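Local coordinates for protein nucleoside phosphorylase, putative (PDB 3BJE) that catalyses the phosphorolysis of uridine to uracil and ribose 1-phosphate, working as a homodimeric, calcium-binding nucleoside phosphorylase, at residues D56-Y61 with V88-T93; L110-M115 with R121-D126; V163-I168 with G284-T289; S218-C223 with Q237-G242. All coordinates share one frame; numbering follows the deposited sequence. Where two conformers were deposited one is given.

Contact 1: D56-Y61 with V88-T93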
loop_
_atom_site.group_PDB
_atom_site.type_symbol
_atom_site.label_atom_id
_atom_site.label_comp_id
_atom_site.label_asym_id
_atom_site.label_seq_id
_atom_site.Cartn_x
_atom_site.Cartn_y
_atom_site.Cartn_z
ATOM N N ASP A 56 4.157 10.198 17.300
ATOM C CA ASP A 56 4.233 10.815 18.632
ATOM C C ASP A 56 5.504 10.466 19.386
ATOM O O ASP A 56 6.016 11.280 20.160
ATOM C CB ASP A 56 3.015 10.433 19.461
ATOM C CG ASP A 56 1.765 11.153 19.008
ATOM O OD1 ASP A 56 1.882 12.082 18.185
ATOM O OD2 ASP A 56 0.677 10.808 19.487
ATOM N N VAL A 57 6.027 9.268 19.150
ATOM C CA VAL A 57 7.269 8.857 19.776
ATOM C C VAL A 57 8.407 9.750 19.269
ATOM O O VAL A 57 9.219 10.261 20.052
ATOM C CB VAL A 57 7.598 7.361 19.517
ATOM C CG1 VAL A 57 8.788 6.944 20.373
ATOM C CG2 VAL A 57 6.383 6.471 19.795
ATOM N N ILE A 58 8.449 9.962 17.959
ATOM C CA ILE A 58 9.474 10.789 17.344
ATOM C C ILE A 58 9.324 12.264 17.732
ATOM O O ILE A 58 10.298 12.917 18.072
ATOM C CB ILE A 58 9.481 10.632 15.810
ATOM C CG1 ILE A 58 9.959 9.224 15.465
ATOM C CG2 ILE A 58 10.390 11.667 15.161
ATOM C CD1 ILE A 58 9.884 8.890 13.977
ATOM N N SER A 59 8.114 12.792 17.695
ATOM C CA SER A 59 7.945 14.234 17.940
ATOM C C SER A 59 8.286 14.581 19.378
ATOM O O SER A 59 8.620 15.730 19.675
ATOM C CB SER A 59 6.540 14.718 17.588
ATOM O OG SER A 59 5.576 14.194 18.464
ATOM N N GLY A 60 8.225 13.590 20.261
ATOM C CA GLY A 60 8.642 13.771 21.650
ATOM C C GLY A 60 10.115 14.113 21.791
ATOM O O GLY A 60 10.528 14.649 22.812
ATOM N N TYR A 61 10.907 13.798 20.769
ATOM C CA TYR A 61 12.337 14.121 20.746
ATOM C C TYR A 61 12.627 15.492 20.140
ATOM O O TYR A 61 13.760 15.954 20.187
ATOM C CB TYR A 61 13.126 13.052 19.969
ATOM C CG TYR A 61 13.213 11.738 20.698
ATOM C CD1 TYR A 61 12.226 10.783 20.555
ATOM C CD2 TYR A 61 14.283 11.457 21.545
ATOM C CE1 TYR A 61 12.287 9.573 21.228
ATOM C CE2 TYR A 61 14.360 10.243 22.228
ATOM C CZ TYR A 61 13.358 9.304 22.062
ATOM O OH TYR A 61 13.421 8.103 22.737
ATOM N N VAL A 88 12.320 20.107 11.413
ATOM C CA VAL A 88 12.100 18.726 10.981
ATOM C C VAL A 88 10.603 18.428 11.013
ATOM O O VAL A 88 9.868 18.952 11.859
ATOM C CB VAL A 88 12.863 17.713 11.862
ATOM C CG1 VAL A 88 12.566 16.261 11.410
ATOM C CG2 VAL A 88 14.364 17.983 11.823
ATOM N N THR A 89 10.163 17.613 10.061
ATOM C CA THR A 89 8.781 17.112 10.019
ATOM C C THR A 89 8.826 15.577 10.051
ATOM O O THR A 89 9.617 14.971 9.334
ATOM C CB THR A 89 8.042 17.549 8.726
ATOM O OG1 THR A 89 7.976 18.973 8.677
ATOM C CG2 THR A 89 6.609 16.979 8.660
ATOM N N VAL A 90 8.005 14.972 10.911
ATOM C CA VAL A 90 7.827 13.503 10.892
ATOM C C VAL A 90 6.455 13.252 10.268
ATOM O O VAL A 90 5.490 13.942 10.615
ATOM C CB VAL A 90 7.967 12.834 12.291
ATOM C CG1 VAL A 90 7.040 13.453 13.332
ATOM C CG2 VAL A 90 7.756 11.303 12.186
ATOM N N ILE A 91 6.410 12.314 9.316
ATOM C CA ILE A 91 5.203 11.934 8.596
ATOM C C ILE A 91 5.043 10.417 8.636
ATOM O O ILE A 91 6.004 9.687 8.318
ATOM C CB ILE A 91 5.259 12.346 7.101
ATOM C CG1 ILE A 91 5.361 13.864 6.975
ATOM C CG2 ILE A 91 4.044 11.814 6.344
ATOM C CD1 ILE A 91 5.584 14.362 5.549
ATOM N N SER A 92 3.859 9.947 9.022
ATOM C CA SER A 92 3.526 8.555 8.818
ATOM C C SER A 92 2.912 8.364 7.438
ATOM O O SER A 92 2.041 9.123 7.034
ATOM C CB SER A 92 2.575 8.007 9.891
ATOM O OG SER A 92 1.316 8.665 9.919
ATOM N N THR A 93 3.379 7.326 6.754
ATOM C CA THR A 93 2.943 7.052 5.406
ATOM C C THR A 93 1.948 5.915 5.315
ATOM O O THR A 93 1.298 5.752 4.290
ATOM C CB THR A 93 4.153 6.689 4.542
ATOM O OG1 THR A 93 4.747 5.484 5.031
ATOM C CG2 THR A 93 5.212 7.803 4.561
#
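I58 and V90 meet where a short helix lies against strands 45-49 and 86-92 of the phosphorylase-superfamily fold, a plain case of aliphatic helix-on-strand packing. The helix, 54-59, follows strand 45-49, and V90 comes from strand 86-92, which runs alongside that strand; I58 also touches V49 there. The two side chains cross obliquely rather than lying flat along each other. I58 CB is directed at the strand, and with CG2 anti to the backbone N and CG1 beside that N, its CG2 and CD1 both touch V90. The valine methyl they share is CG2, 3.7 Å from I58 CD1 and 4.0 Å from I58 CG2. V90 CB also lies 3.9 Å from I58 CG2. The other valine methyl, CG1, sits between the backbone N and carbonyl carbon (chi1 54°) and faces S59 instead. V55 and F62 also pack against V90. G50 and D51, just before the helix, and R54, its first residue, belong to the ribose 1-phosphate pocket, and the side chain of I58 is about 9 Å from a bound copy of that ligand. Beside the I58–V90 pair the fit is looser, with S59 CB 4.5 Å from V90 CG1.

Contact 2: L110-M115 with R121-D126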
loop_
_atom_site.group_PDB
_atom_site.type_symbol
_atom_site.label_atom_id
_atom_site.label_comp_id
_atom_site.label_asym_id
_atom_site.label_seq_id
_atom_site.Cartn_x
_atom_site.Cartn_y
_atom_site.Cartn_z
ATOM N N LEU A 110 3.605 20.368 -2.361
ATOM C CA LEU A 110 3.745 21.330 -1.268
ATOM C C LEU A 110 5.027 22.168 -1.358
ATOM O O LEU A 110 5.031 23.364 -1.013
ATOM C CB LEU A 110 3.651 20.630 0.077
ATOM C CG LEU A 110 2.263 20.078 0.408
ATOM C CD1 LEU A 110 2.344 19.232 1.664
ATOM C CD2 LEU A 110 1.243 21.186 0.604
ATOM N N LYS A 111 6.110 21.553 -1.822
ATOM C CA LYS A 111 7.384 22.260 -1.917
ATOM C C LYS A 111 7.556 23.061 -3.193
ATOM O O LYS A 111 8.218 24.103 -3.184
ATOM C CB LYS A 111 8.535 21.286 -1.741
ATOM C CG LYS A 111 8.677 20.857 -0.284
ATOM C CD LYS A 111 9.317 21.959 0.584
ATOM C CE LYS A 111 9.146 21.679 2.068
ATOM N NZ LYS A 111 9.702 22.761 2.927
ATOM N N GLU A 112 6.996 22.582 -4.301
ATOM C CA GLU A 112 7.323 23.173 -5.607
ATOM C C GLU A 112 6.139 23.740 -6.398
ATOM O O GLU A 112 6.347 24.387 -7.434
ATOM C CB GLU A 112 8.113 22.180 -6.447
ATOM C CG GLU A 112 9.454 21.826 -5.849
ATOM C CD GLU A 112 10.331 21.039 -6.796
ATOM O OE1 GLU A 112 10.576 21.527 -7.933
ATOM O OE2 GLU A 112 10.815 19.958 -6.391
ATOM N N TYR A 113 4.906 23.533 -5.928
ATOM C CA TYR A 113 3.770 24.230 -6.530
ATOM C C TYR A 113 3.451 25.459 -5.688
ATOM O O TYR A 113 3.089 25.348 -4.512
ATOM C CB TYR A 113 2.534 23.333 -6.684
ATOM C CG TYR A 113 1.430 24.024 -7.456
ATOM C CD1 TYR A 113 1.560 24.269 -8.813
ATOM C CD2 TYR A 113 0.277 24.477 -6.815
ATOM C CE1 TYR A 113 0.564 24.911 -9.522
ATOM C CE2 TYR A 113 -0.731 25.130 -7.524
ATOM C CZ TYR A 113 -0.572 25.342 -8.872
ATOM O OH TYR A 113 -1.555 25.993 -9.585
ATOM N N ASP A 114 3.644 26.630 -6.288
ATOM C CA ASP A 114 3.344 27.890 -5.632
ATOM C C ASP A 114 1.848 28.170 -5.769
ATOM O O ASP A 114 1.377 28.602 -6.830
ATOM C CB ASP A 114 4.198 29.003 -6.247
ATOM C CG ASP A 114 4.017 30.325 -5.559
ATOM O OD1 ASP A 114 3.027 30.492 -4.819
ATOM O OD2 ASP A 114 4.869 31.207 -5.777
ATOM N N MET A 115 1.108 27.872 -4.701
ATOM C CA MET A 115 -0.344 27.972 -4.727
ATOM C C MET A 115 -0.783 29.424 -4.854
ATOM O O MET A 115 -1.792 29.715 -5.500
ATOM C CB MET A 115 -0.951 27.324 -3.477
ATOM C CG MET A 115 -0.916 25.816 -3.542
ATOM S SD MET A 115 -1.299 25.025 -1.971
ATOM C CE MET A 115 -0.531 23.410 -2.212
ATOM N N ARG A 121 7.442 26.095 -9.297
ATOM C CA ARG A 121 8.654 26.862 -9.101
ATOM C C ARG A 121 9.692 26.500 -10.146
ATOM O O ARG A 121 9.749 25.360 -10.601
ATOM C CB ARG A 121 9.209 26.577 -7.705
ATOM C CG ARG A 121 8.289 27.029 -6.566
ATOM C CD ARG A 121 8.896 26.760 -5.192
ATOM N NE ARG A 121 7.894 26.975 -4.156
ATOM C CZ ARG A 121 7.479 28.167 -3.734
ATOM N NH1 ARG A 121 7.995 29.289 -4.226
ATOM N NH2 ARG A 121 6.538 28.242 -2.801
ATOM N N HIS A 122 10.521 27.471 -10.524
ATOM C CA HIS A 122 11.581 27.228 -11.488
ATOM C C HIS A 122 12.690 26.449 -10.822
ATOM O O HIS A 122 12.910 26.566 -9.613
ATOM C CB HIS A 122 12.207 28.524 -12.012
ATOM C CG HIS A 122 11.230 29.485 -12.600
ATOM N ND1 HIS A 122 10.426 29.165 -13.669
ATOM C CD2 HIS A 122 10.932 30.763 -12.269
ATOM C CE1 HIS A 122 9.671 30.206 -13.971
ATOM N NE2 HIS A 122 9.962 31.193 -13.142
ATOM N N ARG A 123 13.402 25.685 -11.641
ATOM C CA ARG A 123 14.656 25.065 -11.245
ATOM C C ARG A 123 15.740 25.518 -12.208
ATOM O O ARG A 123 15.457 25.869 -13.355
ATOM C CB ARG A 123 14.540 23.559 -11.310
ATOM C CG ARG A 123 13.644 22.951 -10.272
ATOM C CD ARG A 123 13.720 21.477 -10.422
ATOM N NE ARG A 123 12.964 20.729 -9.426
ATOM C CZ ARG A 123 13.109 19.418 -9.264
ATOM N NH1 ARG A 123 14.012 18.749 -9.975
ATOM N NH2 ARG A 123 12.398 18.783 -8.352
ATOM N N LYS A 124 16.982 25.502 -11.740
ATOM C CA LYS A 124 18.111 25.895 -12.581
ATOM C C LYS A 124 18.161 25.009 -13.822
ATOM O O LYS A 124 18.005 23.793 -13.735
ATOM C CB LYS A 124 19.423 25.824 -11.799
ATOM C CG LYS A 124 19.542 26.923 -10.749
ATOM C CD LYS A 124 20.978 27.148 -10.300
ATOM C CE LYS A 124 21.072 28.328 -9.333
ATOM N NZ LYS A 124 22.478 28.661 -8.962
ATOM N N GLY A 125 18.338 25.634 -14.982
ATOM C CA GLY A 125 18.357 24.907 -16.251
ATOM C C GLY A 125 17.031 24.863 -16.996
ATOM O O GLY A 125 16.997 24.480 -18.163
ATOM N N ASP A 126 15.934 25.241 -16.346
ATOM C CA ASP A 126 14.660 25.376 -17.055
ATOM C C ASP A 126 14.815 26.326 -18.234
ATOM O O ASP A 126 15.346 27.422 -18.080
ATOM C CB ASP A 126 13.560 25.903 -16.135
ATOM C CG ASP A 126 13.092 24.870 -15.135
ATOM O OD1 ASP A 126 13.505 23.696 -15.234
ATOM O OD2 ASP A 126 12.315 25.240 -14.242
HETATM O O HOH W 1 5.255 25.594 -2.798
HETATM O O HOH W 2 9.152 22.781 -9.977
HETATM O O HOH W 3 6.456 31.600 -2.787
#
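The guanidinium of R121 has CB of D114 over one face, 4.1 Å above the plane and toward the rim, while K111 O and the CA of E112 lie near its edge. A water sits in plane at that edge, accepting from R121 NH1 at 3.1 Å. The D114 carboxylate is stacked over the group, planes 21° apart, so no N-H points at OD2; that oxygen, whose stronger partner is R117, is only a long charge neighbour of R121 NH1. R123 presents its guanidinium edge to the carboxylate of E112, nearly coplanar (26°). This is a side-on, two-nitrogen grip: NE of R123 donates to E112 OE1 at 2.9 Å, and its NH2 reaches the syn lone pair of E112 OE2 at 2.8 Å. R121 lies across the end of helix 97-112; its NE donates to K111 O at 3.0 Å, somewhat bent (135°), and its backbone N to E112 O at 2.8 Å, much straighter. E112 OE2 also bonds Y307, and R260 of the second subunit reaches D126 and R121 O. Carbonyls at the helix C-terminus thus gain donors from one arginine, while the other probably keeps E112 ionised, tying helix end and loop together beside the dimer partner.

Contact 3: V163-I168 with G284-T289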
loop_
_atom_site.group_PDB
_atom_site.type_symbol
_atom_site.label_atom_id
_atom_site.label_comp_id
_atom_site.label_asym_id
_atom_site.label_seq_id
_atom_site.Cartn_x
_atom_site.Cartn_y
_atom_site.Cartn_z
ATOM N N VAL A 163 20.782 -0.190 7.303
ATOM C CA VAL A 163 20.856 1.069 6.584
ATOM C C VAL A 163 20.933 0.760 5.095
ATOM O O VAL A 163 21.760 -0.041 4.674
ATOM C CB VAL A 163 22.108 1.858 7.031
ATOM C CG1 VAL A 163 22.189 3.214 6.323
ATOM C CG2 VAL A 163 22.092 2.030 8.528
ATOM N N THR A 164 20.056 1.387 4.312
ATOM C CA THR A 164 19.974 1.136 2.879
ATOM C C THR A 164 21.083 1.842 2.114
ATOM O O THR A 164 21.311 3.038 2.338
ATOM C CB THR A 164 18.632 1.655 2.315
ATOM O OG1 THR A 164 17.555 0.953 2.951
ATOM C CG2 THR A 164 18.551 1.468 0.785
ATOM N N ARG A 165 21.811 1.086 1.281
ATOM C CA ARG A 165 22.615 1.677 0.219
ATOM C C ARG A 165 21.827 1.486 -1.077
ATOM O O ARG A 165 21.108 2.370 -1.473
ATOM C CB ARG A 165 24.032 1.097 0.145
ATOM C CG ARG A 165 24.911 1.904 -0.787
ATOM C CD ARG A 165 26.319 1.364 -0.918
ATOM N NE ARG A 165 27.152 1.513 0.280
ATOM C CZ ARG A 165 27.614 0.499 1.022
ATOM N NH1 ARG A 165 27.307 -0.760 0.741
ATOM N NH2 ARG A 165 28.390 0.746 2.072
ATOM N N HIS A 166 21.909 0.315 -1.716
ATOM C CA HIS A 166 21.094 0.047 -2.908
ATOM C C HIS A 166 19.757 -0.555 -2.517
ATOM O O HIS A 166 19.572 -1.011 -1.393
ATOM C CB HIS A 166 21.844 -0.887 -3.871
ATOM C CG HIS A 166 23.135 -0.309 -4.368
ATOM N ND1 HIS A 166 24.341 -0.553 -3.750
ATOM C CD2 HIS A 166 23.407 0.527 -5.403
ATOM C CE1 HIS A 166 25.302 0.097 -4.385
ATOM N NE2 HIS A 166 24.767 0.749 -5.403
ATOM N N ALA A 167 18.815 -0.505 -3.451
ATOM C CA ALA A 167 17.481 -1.050 -3.243
ATOM C C ALA A 167 17.061 -1.887 -4.448
ATOM O O ALA A 167 17.361 -1.547 -5.585
ATOM C CB ALA A 167 16.488 0.073 -3.061
ATOM N N ILE A 168 16.353 -2.978 -4.166
ATOM C CA ILE A 168 15.664 -3.769 -5.179
ATOM C C ILE A 168 14.175 -3.544 -5.029
ATOM O O ILE A 168 13.617 -3.771 -3.953
ATOM C CB ILE A 168 15.934 -5.262 -5.010
ATOM C CG1 ILE A 168 17.435 -5.566 -5.122
ATOM C CG2 ILE A 168 15.156 -6.082 -6.064
ATOM C CD1 ILE A 168 17.850 -6.815 -4.354
ATOM N N GLY A 284 33.028 -2.430 -3.517
ATOM C CA GLY A 284 33.111 -3.643 -2.711
ATOM C C GLY A 284 31.882 -4.523 -2.800
ATOM O O GLY A 284 30.963 -4.260 -3.575
ATOM N N VAL A 285 31.878 -5.572 -1.987
ATOM C CA VAL A 285 30.805 -6.559 -1.989
ATOM C C VAL A 285 29.644 -6.056 -1.147
ATOM O O VAL A 285 29.838 -5.516 -0.056
ATOM C CB VAL A 285 31.294 -7.935 -1.469
ATOM C CG1 VAL A 285 30.162 -8.961 -1.479
ATOM C CG2 VAL A 285 32.451 -8.422 -2.317
ATOM N N GLU A 286 28.440 -6.224 -1.681
ATOM C CA GLU A 286 27.219 -5.853 -0.987
ATOM C C GLU A 286 26.268 -7.044 -0.952
ATOM O O GLU A 286 26.250 -7.858 -1.877
ATOM C CB GLU A 286 26.532 -4.684 -1.692
ATOM C CG GLU A 286 25.409 -4.041 -0.887
ATOM C CD GLU A 286 25.063 -2.645 -1.372
ATOM O OE1 GLU A 286 26.014 -1.920 -1.762
ATOM O OE2 GLU A 286 23.872 -2.264 -1.323
ATOM N N VAL A 287 25.498 -7.156 0.127
ATOM C CA VAL A 287 24.517 -8.245 0.260
ATOM C C VAL A 287 23.146 -7.675 0.574
ATOM O O VAL A 287 23.001 -6.483 0.869
ATOM C CB VAL A 287 24.899 -9.259 1.365
ATOM C CG1 VAL A 287 26.317 -9.806 1.138
ATOM C CG2 VAL A 287 24.791 -8.629 2.752
ATOM N N VAL A 288 22.119 -8.514 0.459
ATOM C CA VAL A 288 20.762 -8.088 0.821
ATOM C C VAL A 288 20.617 -8.154 2.337
ATOM O O VAL A 288 20.542 -9.233 2.920
ATOM C CB VAL A 288 19.672 -8.947 0.151
ATOM C CG1 VAL A 288 18.267 -8.485 0.569
ATOM C CG2 VAL A 288 19.805 -8.919 -1.367
ATOM N N THR A 289 20.593 -6.980 2.970
ATOM C CA THR A 289 20.536 -6.883 4.416
ATOM C C THR A 289 19.125 -6.897 4.985
ATOM O O THR A 289 18.919 -7.250 6.136
ATOM C CB THR A 289 21.237 -5.592 4.911
ATOM O OG1 THR A 289 20.822 -4.485 4.105
ATOM C CG2 THR A 289 22.775 -5.761 4.882
#
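H166 and E286 form a buried His-carboxylate hydrogen bond that bridges two strands of the central sheet at a corner in strand 161-169. The glutamate, with CG anti to its backbone N (chi1 -168°), extends from strand 284-292 to the bend. Backbone N and ring of H166 both turn to it. ND1 of H166 donates to OE2 of E286 at 3.0 Å, with the oxygen in the imidazole plane but the nitrogen 34° out of the carboxylate plane; a weak second branch runs from ND1 to E286 OE1 at 2.9 Å. The amide N of H166 takes the syn lone pair of E286 OE2, a longer bond of 3.3 Å. T243, on strand 239-246, adds its hydroxyl, so three donors converge on OE2: the amide N and ND1 of H166 and the hydroxyl of T243. In one of two modelled conformers R165 bends at chi3 and brings NH1 to E286 OE1 at 3.0 Å, from above the carboxylate plane; this salt bridge is the less certain part of the grip. Farther along, CD1 of I168 meets CG2 of V288 at 4.1 Å. Strand 239-246 runs between the two strands and parallel to both, so the carboxylate spans the middle strand and binds the corner residues. Strand 284-292 then continues to I291 and E292 of the uracil pocket, as befits the central sheet of the nucleoside phosphorylase fold.

Contact 4: S218-C223 with Q237-G242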
loop_
_atom_site.group_PDB
_atom_site.type_symbol
_atom_site.label_atom_id
_atom_site.label_comp_id
_atom_site.label_asym_id
_atom_site.label_seq_id
_atom_site.Cartn_x
_atom_site.Cartn_y
_atom_site.Cartn_z
ATOM N N SER A 218 25.569 10.048 6.361
ATOM C CA SER A 218 25.076 10.742 7.549
ATOM C C SER A 218 24.520 9.770 8.594
ATOM O O SER A 218 24.833 9.883 9.785
ATOM C CB SER A 218 24.012 11.773 7.165
ATOM O OG SER A 218 24.564 12.818 6.380
ATOM N N ILE A 219 23.713 8.811 8.148
ATOM C CA ILE A 219 23.161 7.786 9.046
ATOM C C ILE A 219 24.282 6.986 9.749
ATOM O O ILE A 219 24.287 6.854 10.979
ATOM C CB ILE A 219 22.193 6.844 8.320
ATOM C CG1 ILE A 219 20.947 7.612 7.856
ATOM C CG2 ILE A 219 21.783 5.703 9.256
ATOM C CD1 ILE A 219 20.085 6.867 6.819
ATOM N N CYS A 220 25.243 6.506 8.964
ATOM C CA CYS A 220 26.354 5.714 9.504
ATOM C C CYS A 220 27.187 6.502 10.499
ATOM O O CYS A 220 27.550 5.987 11.562
ATOM C CB CYS A 220 27.243 5.195 8.375
ATOM S SG CYS A 220 26.376 4.022 7.320
ATOM N N ALA A 221 27.501 7.746 10.145
ATOM C CA ALA A 221 28.219 8.630 11.049
ATOM C C ALA A 221 27.451 8.832 12.350
ATOM O O ALA A 221 28.046 8.856 13.424
ATOM C CB ALA A 221 28.512 9.961 10.377
ATOM N N ALA A 222 26.131 8.971 12.260
ATOM C CA ALA A 222 25.312 9.144 13.454
ATOM C C ALA A 222 25.325 7.886 14.334
ATOM O O ALA A 222 25.357 7.988 15.561
ATOM C CB ALA A 222 23.891 9.554 13.088
ATOM N N CYS A 223 25.317 6.709 13.705
ATOM C CA CYS A 223 25.429 5.442 14.439
ATOM C C CYS A 223 26.749 5.367 15.179
ATOM O O CYS A 223 26.790 5.043 16.366
ATOM C CB CYS A 223 25.345 4.246 13.499
ATOM S SG CYS A 223 23.694 3.964 12.807
ATOM N N GLN A 237 24.086 0.545 19.701
ATOM C CA GLN A 237 23.200 0.215 18.584
ATOM C C GLN A 237 24.021 -0.381 17.466
ATOM O O GLN A 237 24.900 0.280 16.924
ATOM C CB GLN A 237 22.439 1.442 18.062
ATOM C CG GLN A 237 21.464 1.138 16.917
ATOM C CD GLN A 237 20.407 0.121 17.305
ATOM O OE1 GLN A 237 19.722 0.284 18.321
ATOM N NE2 GLN A 237 20.255 -0.931 16.492
ATOM N N GLN A 238 23.750 -1.642 17.139
ATOM C CA GLN A 238 24.422 -2.298 16.035
ATOM C C GLN A 238 23.744 -1.865 14.737
ATOM O O GLN A 238 22.536 -1.630 14.709
ATOM C CB GLN A 238 24.376 -3.822 16.196
ATOM C CG GLN A 238 25.168 -4.327 17.414
ATOM C CD GLN A 238 25.100 -5.844 17.604
ATOM O OE1 GLN A 238 24.014 -6.426 17.710
ATOM N NE2 GLN A 238 26.265 -6.488 17.665
ATOM N N TYR A 239 24.542 -1.749 13.681
ATOM C CA TYR A 239 24.027 -1.453 12.355
ATOM C C TYR A 239 24.776 -2.195 11.259
ATOM O O TYR A 239 25.904 -2.667 11.455
ATOM C CB TYR A 239 24.037 0.054 12.079
ATOM C CG TYR A 239 25.395 0.664 11.840
ATOM C CD1 TYR A 239 25.843 0.942 10.546
ATOM C CD2 TYR A 239 26.212 0.996 12.897
ATOM C CE1 TYR A 239 27.094 1.525 10.324
ATOM C CE2 TYR A 239 27.471 1.575 12.692
ATOM C CZ TYR A 239 27.902 1.839 11.404
ATOM O OH TYR A 239 29.141 2.422 11.204
ATOM N N VAL A 240 24.105 -2.293 10.116
ATOM C CA VAL A 240 24.637 -2.903 8.907
ATOM C C VAL A 240 24.239 -2.035 7.710
ATOM O O VAL A 240 23.253 -1.302 7.778
ATOM C CB VAL A 240 24.103 -4.356 8.719
ATOM C CG1 VAL A 240 24.554 -5.251 9.872
ATOM C CG2 VAL A 240 22.577 -4.402 8.584
ATOM N N ILE A 241 25.012 -2.108 6.632
ATOM C CA ILE A 241 24.703 -1.380 5.402
ATOM C C ILE A 241 24.652 -2.354 4.246
ATOM O O ILE A 241 25.543 -3.192 4.103
ATOM C CB ILE A 241 25.764 -0.329 5.022
ATOM C CG1 ILE A 241 26.151 0.533 6.225
ATOM C CG2 ILE A 241 25.241 0.528 3.853
ATOM C CD1 ILE A 241 27.493 1.201 6.067
ATOM N N GLY A 242 23.644 -2.210 3.396
ATOM C CA GLY A 242 23.524 -3.109 2.262
ATOM C C GLY A 242 22.281 -2.860 1.452
ATOM O O GLY A 242 21.672 -1.793 1.528
#
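C223 lies over one face of the Y239 ring, and this is the tight, buried half of the contact. CB of C223 stands 3.8 Å from the ring centroid of Y239 in a CH-pi contact, its closest ring atom being CD2 of Y239 at 3.4 Å. SG of C223 comes over the same ring as a sulfur-aromatic contact, 4.2 Å from the centroid and 26° off the normal. The tyrosine ring is swung out to meet them by a chi1 of 73°, which sets CG between the backbone N and the carbonyl carbon. L161 and I341 pack against C223 as well. One helical turn back, the more exposed side is held by fewer contacts with the ring: C220 SG approaches the Y239 ring obliquely, 5.1 Å from the centroid, and the residues here are only partly covered. C220 SG also touches CD1 of I241. The tyrosine hydroxyl is hydrogen-bonded to OD1 of D224, the residue after C223. The axes of 218-223 and 239-242 run nearly antiparallel (162°), with alternate strand residues Y239 and I241 facing the helix, a layering typical of helices covering the sheet in an alpha/beta fold.

How the contacts relate
Contacts 3 and 4 are direct neighbours, their centres 13 Å apart: strand 239-246 pairs with both strands of contact 3, and probable hydrogen bonds join V163 N to V240 O (2.8 Å) and R165 N to G242 O (2.9 Å). Contact 1 belongs to another part of the fold, its centre 26 Å from that of contact 3 and across the chain's centre. Neither lines the ligand pockets; the V288 side chain is about 11 Å from bound uracil. Contact 2 is peripheral, with its centre 33 Å from those of contacts 3 and 4, yet is linked to contact 1 through consecutive strand 86-92 and helix 97-112. M95 lies between them, and D98 and N99 in the first turn of the helix, completing the calcium site.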